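Local atomic coordinates of MmcR (Streptomyces lavendulae, PDB entry 3GWZ), a protein that methylates the quinone hydroxyl of 6-demethylmitomycins A and B, using S-adenosylmethionine as methyl donor, in mitomycin biosynthesis. Residues A[292-297]-A[346-351]. Residues are numbered along the deposited sequence; the frame is centred on the assembly and turned at random. Where two conformers were deposited one is given.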
loop_
_atom_site.group_PDB
_atom_site.type_symbol
_atom_site.label_atom_id
_atom_site.label_comp_id
_atom_site.label_asym_id
_atom_site.label_seq_id
_atom_site.Cartn_x
_atom_site.Cartn_y
_atom_site.Cartn_z
ATOM N N ARG A 292 20.516 25.351 -30.127
ATOM C CA ARG A 292 21.542 25.066 -29.133
ATOM C C ARG A 292 21.935 23.589 -29.153
ATOM O O ARG A 292 23.097 23.245 -28.936
ATOM C CB ARG A 292 21.113 25.496 -27.729
ATOM C CG ARG A 292 22.282 25.480 -26.740
ATOM C CD ARG A 292 21.965 26.201 -25.445
ATOM N NE ARG A 292 21.626 27.606 -25.658
ATOM C CZ ARG A 292 22.518 28.584 -25.785
ATOM N NH1 ARG A 292 23.816 28.313 -25.736
ATOM N NH2 ARG A 292 22.111 29.835 -25.962
ATOM N N ILE A 293 20.972 22.709 -29.408
ATOM C CA ILE A 293 21.284 21.292 -29.523
ATOM C C ILE A 293 22.148 21.059 -30.758
ATOM O O ILE A 293 23.181 20.406 -30.687
ATOM C CB ILE A 293 20.009 20.425 -29.607
ATOM C CG1 ILE A 293 19.225 20.511 -28.294
ATOM C CG2 ILE A 293 20.358 18.978 -29.919
ATOM C CD1 ILE A 293 17.843 19.885 -28.388
ATOM N N ALA A 294 21.732 21.619 -31.888
ATOM C CA ALA A 294 22.496 21.473 -33.125
ATOM C C ALA A 294 23.968 21.870 -32.946
ATOM O O ALA A 294 24.866 21.206 -33.467
ATOM C CB ALA A 294 21.848 22.295 -34.250
ATOM N N THR A 295 24.196 22.956 -32.218
ATOM C CA THR A 295 25.543 23.463 -31.966
ATOM C C THR A 295 26.388 22.457 -31.189
ATOM O O THR A 295 27.597 22.333 -31.410
ATOM C CB THR A 295 25.484 24.794 -31.193
ATOM O OG1 THR A 295 24.887 25.798 -32.026
ATOM C CG2 THR A 295 26.875 25.250 -30.781
ATOM N N ALA A 296 25.738 21.723 -30.291
ATOM C CA ALA A 296 26.428 20.789 -29.408
ATOM C C ALA A 296 26.711 19.458 -30.097
ATOM O O ALA A 296 27.492 18.646 -29.601
ATOM C CB ALA A 296 25.606 20.552 -28.138
HETATM N N MSE A 297 26.063 19.227 -31.231
HETATM C CA MSE A 297 26.144 17.926 -31.883
HETATM C C MSE A 297 27.406 17.757 -32.729
HETATM O O MSE A 297 27.863 18.695 -33.383
HETATM C CB MSE A 297 24.902 17.675 -32.740
HETATM C CG MSE A 297 23.641 17.440 -31.911
HETATM SE SE MSE A 297 22.024 17.368 -32.980
HETATM C CE MSE A 297 22.380 15.699 -33.907
ATOM N N SER A 346 16.699 25.146 -37.809
ATOM C CA SER A 346 17.662 24.938 -36.736
ATOM C C SER A 346 18.919 24.220 -37.217
ATOM O O SER A 346 19.793 23.892 -36.417
ATOM C CB SER A 346 17.017 24.146 -35.595
ATOM O OG SER A 346 15.867 24.808 -35.089
ATOM N N GLY A 347 19.002 23.969 -38.519
ATOM C CA GLY A 347 20.151 23.287 -39.091
ATOM C C GLY A 347 20.138 21.779 -38.897
ATOM O O GLY A 347 21.188 21.137 -38.905
ATOM N N LEU A 348 18.943 21.214 -38.730
ATOM C CA LEU A 348 18.781 19.786 -38.488
ATOM C C LEU A 348 17.853 19.175 -39.520
ATOM O O LEU A 348 17.104 19.880 -40.186
ATOM C CB LEU A 348 18.201 19.545 -37.090
ATOM C CG LEU A 348 19.049 20.008 -35.907
ATOM C CD1 LEU A 348 18.249 19.894 -34.609
ATOM C CD2 LEU A 348 20.361 19.219 -35.825
ATOM N N ARG A 349 17.887 17.858 -39.648
ATOM C CA ARG A 349 16.966 17.203 -40.559
ATOM C C ARG A 349 16.580 15.812 -40.089
ATOM O O ARG A 349 17.351 15.131 -39.405
ATOM C CB ARG A 349 17.549 17.157 -41.976
ATOM C CG ARG A 349 18.705 16.199 -42.146
ATOM C CD ARG A 349 19.225 16.258 -43.580
ATOM N NE ARG A 349 18.205 15.852 -44.545
ATOM C CZ ARG A 349 18.096 16.349 -45.775
ATOM N NH1 ARG A 349 18.931 17.291 -46.194
ATOM N NH2 ARG A 349 17.140 15.914 -46.582
ATOM N N VAL A 350 15.376 15.392 -40.461
ATOM C CA VAL A 350 14.858 14.110 -40.023
ATOM C C VAL A 350 15.486 12.976 -40.815
ATOM O O VAL A 350 15.474 12.990 -42.047
ATOM C CB VAL A 350 13.330 14.042 -40.182
ATOM C CG1 VAL A 350 12.812 12.663 -39.770
ATOM C CG2 VAL A 350 12.667 15.141 -39.364
ATOM N N GLU A 351 16.030 11.996 -40.104
ATOM C CA GLU A 351 16.579 10.806 -40.736
ATOM C C GLU A 351 15.466 9.779 -40.897
ATOM O O GLU A 351 15.264 9.224 -41.973
ATOM C CB GLU A 351 17.713 10.230 -39.892
ATOM C CG GLU A 351 18.634 9.288 -40.645
ATOM C CD GLU A 351 19.616 10.025 -41.543
ATOM O OE1 GLU A 351 19.320 11.177 -41.937
ATOM O OE2 GLU A 351 20.684 9.450 -41.852
#
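The carbonyl of Ser346, the one flat group engaged here, meets the methyl of Ala294 at its oxygen rather than over either face: Ser346 O lies 3.4 Å from Ala294 CB, and the angle from Ser346 C through Ser346 O to Ala294 CB is 167°, so the methyl sits almost straight beyond the oxygen. This is van der Waals contact, and no hydrogen bond joins the two segments. The remaining touches are apolar and converge on Leu348, chiefly on its CD2 branch. Leu348 CD2 lies 3.8 Å from Ala294 CB and also 3.8 Å from the selenium (SE) of selenomethionine Met297, the two partners being seen from CD2 at roughly a right angle. CD2 thus touches both the last turn of helix 283-296, through Ala294, and the side chain of Met297 just after it. Leu348 CG, 4.0 Å from Ala294 CB, brings the fork itself against the methyl; chi1 of -63° sets CG beside the backbone N and anti to the carbonyl carbon. Met297 runs extended to SE (chi2 172°), which brings SE against CD2; beyond it the chain bends at chi3, and Met297 CE lies farther off, 4.5 Å from Leu348 CD2.

Both segments lie at changes of secondary structure. Met297 is the first residue to leave its helix, while Gly347, with positive phi, closes a Schellman motif after helix 336-344, and Ser346 OG is hydrogen-bonded to Leu342 O. The chain then enters edge strand 348-355, antiparallel to strand 361-368, whose Ile366 and Arg368 also touch Leu348. Helix 283-296 is the crossover between parallel strands 271-275 and 302-308 of the Rossmann-like methyltransferase sheet. The contact thus packs that helix's C-terminal end against the start of the outermost strand, away from the cofactor and substrate sites, with Leu343 of helix 336-344 also touching Leu348.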